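Local coordinates for Phosphoglucomutase/phosphomannomutase family protein (Burkholderia thailandensis, PDB 3UW2) that probably moves a phosphoryl group between positions of a hexose sugar phosphate, as a metal-dependent mutase of the phosphohexose mutase family, at residues V433-A442 / A462-F470; S48-A59 / L156-T167. All coordinates share one frame; numbering follows the deposited sequence.

Contact 1: residues V433-A442 / A462-F470; sequences VEYPDGFGLA and ALARIQDDF
Strand 438-442 and helix 462-470 face each other with their axes 8.8 Å apart at closest and 35° between their directions, G440 lying nearest I466 along the backbone, while strand 433-435, beside 438-442 in the sheet and joined by a type I turn from Y435 to G438, has its axis 11.0 Å away. The hairpin's two glycines bring main chain, not side chain, up to the helix: the methyl CD1 of I466 packs on the backbone of G438, and the ring of F470 comes within 3.6 Å of G440 C by its CZ. Y435 makes two kinds of contact with the helix. I466 CG1 sits over the centre of one face of its ring, 3.8 Å from the centroid, a CH-pi contact, with CG2 reaching CE2 beside it. At the far end of the same ring the hydroxyl OH donates to D469 OD2 at 2.9 Å, approaching on the anti side and somewhat out of the carboxylate plane; ring and carboxylate stand almost perpendicular. One residue past D469, F470 packs with its CZ 3.6 Å from V433 CG2. At the turn, R465 holds D437 end-on in a two-pronged salt bridge, NH2 to OD1 at 2.9 Å and NH1 to OD2 at 3.0 Å, the two flat groups nearly coplanar. A bend at chi3 (73°) swings the guanidinium back toward the turn, where its edge also passes Y435 CD1. The apolar packing of I466 and F470 is accompanied by two polar pairs, Y435-D469 and D437-R465. In the C-terminal domain the helix thus lies against a five-stranded antiparallel sheet; strand 451-457 flanks 438-444 and contributes F455, which meets F470 edge-to-face and touches I466, while F419 of a loop packs against V433, Y435, D469 and F470.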
loop_
_atom_site.group_PDB
_atom_site.type_symbol
_atom_site.label_atom_id
_atom_site.label_comp_id
_atom_site.label_asym_id
_atom_site.label_seq_id
_atom_site.Cartn_x
_atom_site.Cartn_y
_atom_site.Cartn_z
ATOM N N VAL A 433 -17.539 -13.657 8.448
ATOM C CA VAL A 433 -18.681 -14.473 8.320
ATOM C C VAL A 433 -19.350 -14.327 6.937
ATOM O O VAL A 433 -19.765 -13.234 6.541
ATOM C CB VAL A 433 -19.686 -14.178 9.468
ATOM C CG1 VAL A 433 -20.897 -15.099 9.373
ATOM C CG2 VAL A 433 -18.974 -14.352 10.824
ATOM N N GLU A 434 -19.489 -15.439 6.233
ATOM C CA GLU A 434 -19.977 -15.405 4.869
ATOM C C GLU A 434 -21.410 -15.914 4.803
ATOM O O GLU A 434 -21.709 -17.038 5.243
ATOM C CB GLU A 434 -19.092 -16.271 4.000
ATOM C CG GLU A 434 -17.629 -15.972 4.192
ATOM C CD GLU A 434 -17.023 -15.359 2.966
ATOM O OE1 GLU A 434 -17.791 -14.722 2.193
ATOM O OE2 GLU A 434 -15.788 -15.512 2.766
ATOM N N TYR A 435 -22.300 -15.091 4.246
ATOM C CA TYR A 435 -23.714 -15.480 4.095
ATOM C C TYR A 435 -24.016 -15.672 2.628
ATOM O O TYR A 435 -23.241 -15.238 1.781
ATOM C CB TYR A 435 -24.625 -14.393 4.626
ATOM C CG TYR A 435 -24.464 -14.036 6.104
ATOM C CD1 TYR A 435 -25.413 -14.444 7.034
ATOM C CD2 TYR A 435 -23.390 -13.249 6.565
ATOM C CE1 TYR A 435 -25.302 -14.078 8.377
ATOM C CE2 TYR A 435 -23.269 -12.904 7.919
ATOM C CZ TYR A 435 -24.231 -13.323 8.815
ATOM O OH TYR A 435 -24.135 -12.988 10.163
ATOM N N PRO A 436 -25.176 -16.277 2.312
ATOM C CA PRO A 436 -25.502 -16.435 0.891
ATOM C C PRO A 436 -25.617 -15.062 0.153
ATOM O O PRO A 436 -25.431 -14.996 -1.070
ATOM C CB PRO A 436 -26.847 -17.181 0.926
ATOM C CG PRO A 436 -26.893 -17.824 2.304
ATOM C CD PRO A 436 -26.234 -16.819 3.190
ATOM N N ASP A 437 -25.882 -13.994 0.905
ATOM C CA ASP A 437 -26.143 -12.699 0.302
ATOM C C ASP A 437 -25.260 -11.582 0.827
ATOM O O ASP A 437 -25.644 -10.426 0.742
ATOM C CB ASP A 437 -27.615 -12.313 0.534
ATOM C CG ASP A 437 -28.048 -12.463 1.983
ATOM O OD1 ASP A 437 -27.223 -12.725 2.888
ATOM O OD2 ASP A 437 -29.266 -12.325 2.227
ATOM N N GLY A 438 -24.055 -11.912 1.307
ATOM C CA GLY A 438 -23.125 -10.902 1.803
ATOM C C GLY A 438 -22.154 -11.434 2.847
ATOM O O GLY A 438 -22.030 -12.662 3.040
ATOM N N PHE A 439 -21.462 -10.528 3.538
ATOM C CA PHE A 439 -20.494 -10.957 4.554
ATOM C C PHE A 439 -20.321 -9.907 5.603
ATOM O O PHE A 439 -20.580 -8.718 5.335
ATOM C CB PHE A 439 -19.093 -11.303 3.958
ATOM C CG PHE A 439 -18.210 -10.108 3.757
ATOM C CD1 PHE A 439 -17.446 -9.568 4.825
ATOM C CD2 PHE A 439 -18.093 -9.526 2.493
ATOM C CE1 PHE A 439 -16.596 -8.471 4.609
ATOM C CE2 PHE A 439 -17.282 -8.413 2.281
ATOM C CZ PHE A 439 -16.525 -7.893 3.338
ATOM N N GLY A 440 -19.971 -10.364 6.811
ATOM C CA GLY A 440 -19.601 -9.508 7.975
ATOM C C GLY A 440 -18.146 -9.836 8.364
ATOM O O GLY A 440 -17.694 -10.995 8.248
ATOM N N LEU A 441 -17.380 -8.819 8.729
ATOM C CA LEU A 441 -15.997 -9.004 9.161
ATOM C C LEU A 441 -15.816 -8.271 10.487
ATOM O O LEU A 441 -16.143 -7.090 10.577
ATOM C CB LEU A 441 -15.023 -8.449 8.127
ATOM C CG LEU A 441 -13.546 -8.402 8.591
ATOM C CD1 LEU A 441 -12.941 -9.802 8.750
ATOM C CD2 LEU A 441 -12.653 -7.567 7.690
ATOM N N ALA A 442 -15.332 -8.980 11.502
ATOM C CA ALA A 442 -14.821 -8.397 12.750
ATOM C C ALA A 442 -13.397 -8.882 12.928
ATOM O O ALA A 442 -13.144 -10.091 12.868
ATOM C CB ALA A 442 -15.650 -8.846 13.935
ATOM N N ALA A 462 -30.657 -7.120 3.223
ATOM C CA ALA A 462 -29.615 -8.087 3.577
ATOM C C ALA A 462 -28.444 -7.468 4.370
ATOM O O ALA A 462 -27.928 -8.105 5.294
ATOM C CB ALA A 462 -29.127 -8.864 2.342
ATOM N N LEU A 463 -28.049 -6.240 4.053
ATOM C CA LEU A 463 -27.056 -5.532 4.881
ATOM C C LEU A 463 -27.558 -5.387 6.333
ATOM O O LEU A 463 -26.813 -5.616 7.297
ATOM C CB LEU A 463 -26.697 -4.150 4.287
ATOM C CG LEU A 463 -25.443 -3.400 4.776
ATOM C CD1 LEU A 463 -24.166 -4.143 4.389
ATOM C CD2 LEU A 463 -25.408 -1.960 4.264
ATOM N N ALA A 464 -28.831 -5.065 6.475
ATOM C CA ALA A 464 -29.410 -4.831 7.785
ATOM C C ALA A 464 -29.520 -6.116 8.614
ATOM O O ALA A 464 -29.193 -6.116 9.802
ATOM C CB ALA A 464 -30.746 -4.157 7.644
ATOM N N ARG A 465 -29.942 -7.214 7.992
ATOM C CA ARG A 465 -30.098 -8.475 8.708
ATOM C C ARG A 465 -28.718 -8.941 9.181
ATOM O O ARG A 465 -28.561 -9.456 10.300
ATOM C CB ARG A 465 -30.830 -9.508 7.828
ATOM C CG ARG A 465 -31.215 -10.799 8.522
ATOM C CD ARG A 465 -31.294 -11.986 7.568
ATOM N NE ARG A 465 -29.970 -12.474 7.118
ATOM C CZ ARG A 465 -29.415 -12.245 5.915
ATOM N NH1 ARG A 465 -30.066 -11.509 5.025
ATOM N NH2 ARG A 465 -28.187 -12.731 5.587
ATOM N N ILE A 466 -27.695 -8.703 8.374
ATOM C CA ILE A 466 -26.354 -9.173 8.738
ATOM C C ILE A 466 -25.813 -8.471 9.992
ATOM O O ILE A 466 -25.364 -9.125 10.962
ATOM C CB ILE A 466 -25.391 -9.141 7.539
ATOM C CG1 ILE A 466 -25.807 -10.244 6.581
ATOM C CG2 ILE A 466 -23.932 -9.369 7.951
ATOM C CD1 ILE A 466 -25.031 -10.230 5.268
ATOM N N GLN A 467 -25.854 -7.148 9.967
ATOM C CA GLN A 467 -25.618 -6.367 11.183
ATOM C C GLN A 467 -26.452 -6.822 12.401
ATOM O O GLN A 467 -25.899 -7.122 13.452
ATOM C CB GLN A 467 -25.893 -4.909 10.885
ATOM C CG GLN A 467 -25.029 -4.448 9.741
ATOM C CD GLN A 467 -25.287 -3.016 9.423
ATOM O OE1 GLN A 467 -24.439 -2.173 9.628
ATOM N NE2 GLN A 467 -26.471 -2.726 8.941
ATOM N N ASP A 468 -27.769 -6.875 12.249
ATOM C CA ASP A 468 -28.633 -7.428 13.293
ATOM C C ASP A 468 -28.084 -8.733 13.862
ATOM O O ASP A 468 -28.206 -9.003 15.063
ATOM C CB ASP A 468 -30.040 -7.670 12.759
ATOM C CG ASP A 468 -30.745 -6.379 12.391
ATOM O OD1 ASP A 468 -30.093 -5.308 12.500
ATOM O OD2 ASP A 468 -31.944 -6.433 11.991
ATOM N N ASP A 469 -27.476 -9.539 12.998
ATOM C CA ASP A 469 -26.951 -10.810 13.424
ATOM C C ASP A 469 -25.669 -10.574 14.230
ATOM O O ASP A 469 -25.521 -11.101 15.347
ATOM C CB ASP A 469 -26.695 -11.715 12.217
ATOM C CG ASP A 469 -26.768 -13.181 12.568
ATOM O OD1 ASP A 469 -27.851 -13.666 12.973
ATOM O OD2 ASP A 469 -25.731 -13.849 12.447
ATOM N N PHE A 470 -24.753 -9.774 13.677
ATOM C CA PHE A 470 -23.567 -9.366 14.438
ATOM C C PHE A 470 -23.907 -8.663 15.740
ATOM O O PHE A 470 -23.267 -8.919 16.779
ATOM C CB PHE A 470 -22.642 -8.499 13.602
ATOM C CG PHE A 470 -21.663 -9.307 12.818
ATOM C CD1 PHE A 470 -22.091 -10.095 11.730
ATOM C CD2 PHE A 470 -20.329 -9.351 13.191
ATOM C CE1 PHE A 470 -21.162 -10.858 11.003
ATOM C CE2 PHE A 470 -19.425 -10.126 12.480
ATOM C CZ PHE A 470 -19.847 -10.898 11.410
#

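Contact 2: residues S48-A59 / L156-T167; sequences SIGRAFGSEVRA and LYKRIVDARFET
A52 is small enough for L156, R159 and I160 to close round it, its CB 3.8 Å from I160 CG1, at the apolar crossing of helix 48-59 over helix 156-161 (111°, axes 8.8 Å apart). I160 CD1 rests on S48 O, and L156 CD2 lies against the backbone of F53. Beyond the Schellman motif at A163 the chain turns and passes across helix 48-59, and F165 offers a ring face to R51, whose CG stands 3.5 Å from the centroid as a CH-pi contact. The bend of R51 at chi2 (78°) then carries its guanidinium past F165 CB to the loop 164-167.

Hydrogen bonds hold that loop. R51 grips E166 O side-on with NE and NH1, NE at 2.9 Å and nearly in line with the C=O. S55 OG does double duty, giving its proton to R51 O in its own helix and accepting from E166 N at 2.9 Å. R58 NH1 reaches T167 O at 3.2 Å from above the carbonyl plane, and also bonds to A89 O.

Charged groups supply the third kind. R159, an extended knob among A52, S55, E56 and A59, lays one guanidinium face on S55 CB, the other meeting R164 NH2. It forms a salt bridge from NH2 to E56 OE1 (3.2 Å), while its NH1 donates to R164 O at 2.8 Å. Two waters on E56 OE1 lead to R159 NE and to R164 NH2, and E56 OE2 is held by Q60.

The chemistry implies that side chains of a regular helix satisfy the backbone of an irregular segment, while E56 and its waters probably temper the closeness of two neighbouring arginines.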
loop_
_atom_site.group_PDB
_atom_site.type_symbol
_atom_site.label_atom_id
_atom_site.label_comp_id
_atom_site.label_asym_id
_atom_site.label_seq_id
_atom_site.Cartn_x
_atom_site.Cartn_y
_atom_site.Cartn_z
ATOM N N SER A 48 20.325 5.934 14.828
ATOM C CA SER A 48 20.333 4.647 15.555
ATOM C C SER A 48 19.579 3.592 14.758
ATOM O O SER A 48 19.912 2.399 14.800
ATOM C CB SER A 48 19.696 4.749 16.942
ATOM O OG SER A 48 20.230 5.821 17.686
ATOM N N ILE A 49 18.558 4.022 14.015
ATOM C CA ILE A 49 17.775 3.083 13.236
ATOM C C ILE A 49 18.647 2.629 12.047
ATOM O O ILE A 49 18.719 1.441 11.698
ATOM C CB ILE A 49 16.460 3.711 12.710
ATOM C CG1 ILE A 49 15.374 3.740 13.810
ATOM C CG2 ILE A 49 15.909 2.884 11.538
ATOM C CD1 ILE A 49 14.403 4.923 13.634
ATOM N N GLY A 50 19.393 3.553 11.498
ATOM C CA GLY A 50 20.275 3.166 10.369
ATOM C C GLY A 50 21.373 2.185 10.815
ATOM O O GLY A 50 21.700 1.207 10.122
ATOM N N ARG A 51 21.979 2.480 11.970
ATOM C CA ARG A 51 22.989 1.615 12.558
ATOM C C ARG A 51 22.394 0.214 12.859
ATOM O O ARG A 51 23.006 -0.758 12.587
ATOM C CB ARG A 51 23.506 2.298 13.831
ATOM C CG ARG A 51 24.710 1.629 14.440
ATOM C CD ARG A 51 25.974 1.980 13.701
ATOM N NE ARG A 51 27.095 1.223 14.253
ATOM C CZ ARG A 51 27.817 1.594 15.302
ATOM N NH1 ARG A 51 28.838 0.835 15.746
ATOM N NH2 ARG A 51 27.546 2.746 15.888
ATOM N N ALA A 52 21.189 0.126 13.447
ATOM C CA ALA A 52 20.554 -1.149 13.754
ATOM C C ALA A 52 20.263 -1.958 12.470
ATOM O O ALA A 52 20.540 -3.143 12.390
ATOM C CB ALA A 52 19.235 -0.905 14.542
ATOM N N PHE A 53 19.665 -1.317 11.483
ATOM C CA PHE A 53 19.322 -1.988 10.239
ATOM C C PHE A 53 20.610 -2.397 9.486
ATOM O O PHE A 53 20.717 -3.538 9.014
ATOM C CB PHE A 53 18.447 -1.061 9.359
ATOM C CG PHE A 53 17.922 -1.721 8.107
ATOM C CD1 PHE A 53 18.717 -1.776 6.948
ATOM C CD2 PHE A 53 16.682 -2.334 8.093
ATOM C CE1 PHE A 53 18.218 -2.340 5.790
ATOM C CE2 PHE A 53 16.183 -2.956 6.929
ATOM C CZ PHE A 53 16.947 -2.955 5.777
ATOM N N GLY A 54 21.597 -1.507 9.411
ATOM C CA GLY A 54 22.868 -1.861 8.738
ATOM C C GLY A 54 23.561 -3.068 9.385
ATOM O O GLY A 54 24.229 -3.912 8.689
ATOM N N SER A 55 23.387 -3.176 10.706
ATOM C CA SER A 55 23.936 -4.283 11.480
ATOM C C SER A 55 23.239 -5.591 11.081
ATOM O O SER A 55 23.898 -6.643 10.979
ATOM C CB SER A 55 23.691 -4.085 12.980
ATOM O OG SER A 55 24.411 -2.982 13.499
ATOM N N GLU A 56 21.916 -5.557 10.934
ATOM C CA GLU A 56 21.194 -6.756 10.526
ATOM C C GLU A 56 21.575 -7.161 9.053
ATOM O O GLU A 56 21.747 -8.366 8.734
ATOM C CB GLU A 56 19.700 -6.555 10.748
ATOM C CG GLU A 56 18.845 -7.803 10.500
ATOM C CD GLU A 56 19.297 -9.016 11.345
ATOM O OE1 GLU A 56 19.760 -8.875 12.517
ATOM O OE2 GLU A 56 19.215 -10.133 10.808
ATOM N N VAL A 57 21.709 -6.168 8.169
ATOM C CA VAL A 57 22.188 -6.438 6.819
ATOM C C VAL A 57 23.529 -7.189 6.866
ATOM O O VAL A 57 23.671 -8.244 6.216
ATOM C CB VAL A 57 22.277 -5.128 6.021
ATOM C CG1 VAL A 57 23.223 -5.232 4.849
ATOM C CG2 VAL A 57 20.876 -4.642 5.612
ATOM N N ARG A 58 24.492 -6.713 7.664
ATOM C CA ARG A 58 25.811 -7.410 7.709
ATOM C C ARG A 58 25.686 -8.795 8.346
ATOM O O ARG A 58 26.394 -9.685 7.987
ATOM C CB ARG A 58 26.883 -6.643 8.488
ATOM C CG ARG A 58 27.074 -5.198 8.150
ATOM C CD ARG A 58 28.385 -4.914 7.462
ATOM N NE ARG A 58 29.507 -5.735 7.962
ATOM C CZ ARG A 58 30.340 -5.439 8.962
ATOM N NH1 ARG A 58 30.286 -4.312 9.650
ATOM N NH2 ARG A 58 31.317 -6.285 9.229
ATOM N N ALA A 59 24.779 -8.978 9.295
ATOM C CA ALA A 59 24.662 -10.286 9.962
ATOM C C ALA A 59 24.063 -11.302 8.968
ATOM O O ALA A 59 24.233 -12.498 9.136
ATOM C CB ALA A 59 23.788 -10.163 11.201
ATOM N N LEU A 156 15.104 -4.430 15.689
ATOM C CA LEU A 156 15.908 -3.215 15.494
ATOM C C LEU A 156 15.892 -2.342 16.772
ATOM O O LEU A 156 16.903 -1.860 17.213
ATOM C CB LEU A 156 15.439 -2.387 14.271
ATOM C CG LEU A 156 15.329 -3.171 12.972
ATOM C CD1 LEU A 156 14.600 -2.357 11.893
ATOM C CD2 LEU A 156 16.714 -3.601 12.501
ATOM N N TYR A 157 14.731 -2.183 17.359
ATOM C CA TYR A 157 14.567 -1.434 18.613
ATOM C C TYR A 157 15.461 -2.087 19.676
ATOM O O TYR A 157 16.246 -1.401 20.324
ATOM C CB TYR A 157 13.097 -1.436 19.051
ATOM C CG TYR A 157 12.910 -1.000 20.521
ATOM C CD1 TYR A 157 13.032 0.342 20.877
ATOM C CD2 TYR A 157 12.638 -1.924 21.537
ATOM C CE1 TYR A 157 12.903 0.736 22.195
ATOM C CE2 TYR A 157 12.507 -1.539 22.875
ATOM C CZ TYR A 157 12.635 -0.189 23.177
ATOM O OH TYR A 157 12.494 0.312 24.460
ATOM N N LYS A 158 15.380 -3.421 19.806
ATOM C CA LYS A 158 16.235 -4.167 20.763
ATOM C C LYS A 158 17.778 -3.982 20.552
ATOM O O LYS A 158 18.515 -3.750 21.553
ATOM C CB LYS A 158 15.794 -5.663 20.904
ATOM N N ARG A 159 18.270 -4.009 19.302
ATOM C CA ARG A 159 19.695 -3.643 19.042
ATOM C C ARG A 159 20.039 -2.251 19.565
ATOM O O ARG A 159 21.143 -2.049 20.062
ATOM C CB ARG A 159 20.043 -3.621 17.536
ATOM C CG ARG A 159 20.158 -4.994 16.844
ATOM C CD ARG A 159 20.632 -4.809 15.404
ATOM N NE ARG A 159 20.927 -6.107 14.756
ATOM C CZ ARG A 159 22.082 -6.769 14.866
ATOM N NH1 ARG A 159 23.062 -6.303 15.649
ATOM N NH2 ARG A 159 22.245 -7.932 14.241
ATOM N N ILE A 160 19.102 -1.302 19.445
ATOM C CA ILE A 160 19.332 0.078 19.901
ATOM C C ILE A 160 19.417 0.204 21.418
ATOM O O ILE A 160 20.372 0.768 21.946
ATOM C CB ILE A 160 18.327 1.080 19.269
ATOM C CG1 ILE A 160 18.479 1.019 17.700
ATOM C CG2 ILE A 160 18.608 2.500 19.861
ATOM C CD1 ILE A 160 17.313 1.610 16.907
ATOM N N VAL A 161 18.409 -0.324 22.114
ATOM C CA VAL A 161 18.392 -0.447 23.593
ATOM C C VAL A 161 19.673 -1.113 24.101
ATOM O O VAL A 161 20.266 -0.714 25.108
ATOM C CB VAL A 161 17.189 -1.337 24.007
ATOM C CG1 VAL A 161 17.113 -1.556 25.522
ATOM C CG2 VAL A 161 15.906 -0.731 23.469
ATOM N N ASP A 162 20.078 -2.179 23.384
ATOM C CA ASP A 162 21.220 -2.987 23.751
ATOM C C ASP A 162 22.532 -2.453 23.237
ATOM O O ASP A 162 23.549 -3.037 23.562
ATOM C CB ASP A 162 21.116 -4.362 23.125
ATOM C CG ASP A 162 20.059 -5.214 23.751
ATOM O OD1 ASP A 162 19.503 -4.836 24.806
ATOM O OD2 ASP A 162 19.754 -6.264 23.159
ATOM N N ALA A 163 22.525 -1.398 22.416
ATOM C CA ALA A 163 23.756 -0.953 21.698
ATOM C C ALA A 163 24.510 -2.137 21.039
ATOM O O ALA A 163 25.745 -2.198 21.001
ATOM C CB ALA A 163 24.693 -0.170 22.629
ATOM N N ARG A 164 23.752 -3.064 20.487
ATOM C CA ARG A 164 24.340 -4.251 19.845
ATOM C C ARG A 164 24.440 -3.977 18.340
ATOM O O ARG A 164 23.495 -4.257 17.556
ATOM C CB ARG A 164 23.470 -5.470 20.111
ATOM C CG ARG A 164 24.080 -6.789 19.681
ATOM C CD ARG A 164 23.163 -7.940 20.097
ATOM N NE ARG A 164 21.914 -8.001 19.318
ATOM C CZ ARG A 164 21.807 -8.629 18.141
ATOM N NH1 ARG A 164 22.871 -9.256 17.613
ATOM N NH2 ARG A 164 20.648 -8.649 17.487
ATOM N N PHE A 165 25.603 -3.483 17.933
ATOM C CA PHE A 165 25.799 -2.983 16.571
ATOM C C PHE A 165 27.066 -3.538 15.951
ATOM O O PHE A 165 28.075 -3.759 16.666
ATOM C CB PHE A 165 25.986 -1.449 16.542
ATOM C CG PHE A 165 24.832 -0.637 17.069
ATOM C CD1 PHE A 165 23.537 -0.813 16.566
ATOM C CD2 PHE A 165 25.059 0.376 18.028
ATOM C CE1 PHE A 165 22.484 -0.050 17.061
ATOM C CE2 PHE A 165 24.016 1.181 18.474
ATOM C CZ PHE A 165 22.730 0.982 17.971
ATOM N N GLU A 166 27.034 -3.717 14.623
ATOM C CA GLU A 166 28.243 -3.866 13.859
ATOM C C GLU A 166 28.894 -2.491 13.655
ATOM O O GLU A 166 28.236 -1.429 13.848
ATOM C CB GLU A 166 27.956 -4.556 12.526
ATOM C CG GLU A 166 27.253 -5.886 12.696
ATOM C CD GLU A 166 28.165 -6.954 13.284
ATOM O OE1 GLU A 166 29.413 -6.884 13.107
ATOM O OE2 GLU A 166 27.632 -7.851 13.978
ATOM N N THR A 167 30.161 -2.526 13.237
ATOM C CA THR A 167 31.009 -1.346 13.084
ATOM C C THR A 167 31.757 -1.426 11.741
ATOM O O THR A 167 32.234 -2.484 11.326
ATOM C CB THR A 167 32.024 -1.279 14.238
ATOM O OG1 THR A 167 31.311 -0.979 15.450
ATOM C CG2 THR A 167 33.071 -0.178 13.988
HETATM O O HOH W 1 18.116 -6.932 14.157
HETATM O O HOH W 2 19.742 -10.218 15.050
HETATM O O HOH W 3 33.251 -5.741 11.401
#

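How the contacts relate
Contacts 1 and 2 lie in different parts of a multidomain enzyme: contact 2 within alpha/beta/alpha domain I, contact 1 within the C-terminal domain. Their centres are about 47 Å apart and their nearest atoms about 28 Å, without touching, and along the chain contact 2 closes before contact 1 opens. Both lie away from the zinc ion bound by D264, D266 and D268. What they share is the logic of local fold building: each packs a helix against another element of its own domain through an apolar core, with arginines pairing with polar groups. In contact 1 the arginine meets a carboxylate at a turn; in contact 2 R51 and R58 reach backbone carbonyls, while R159 pairs with E56.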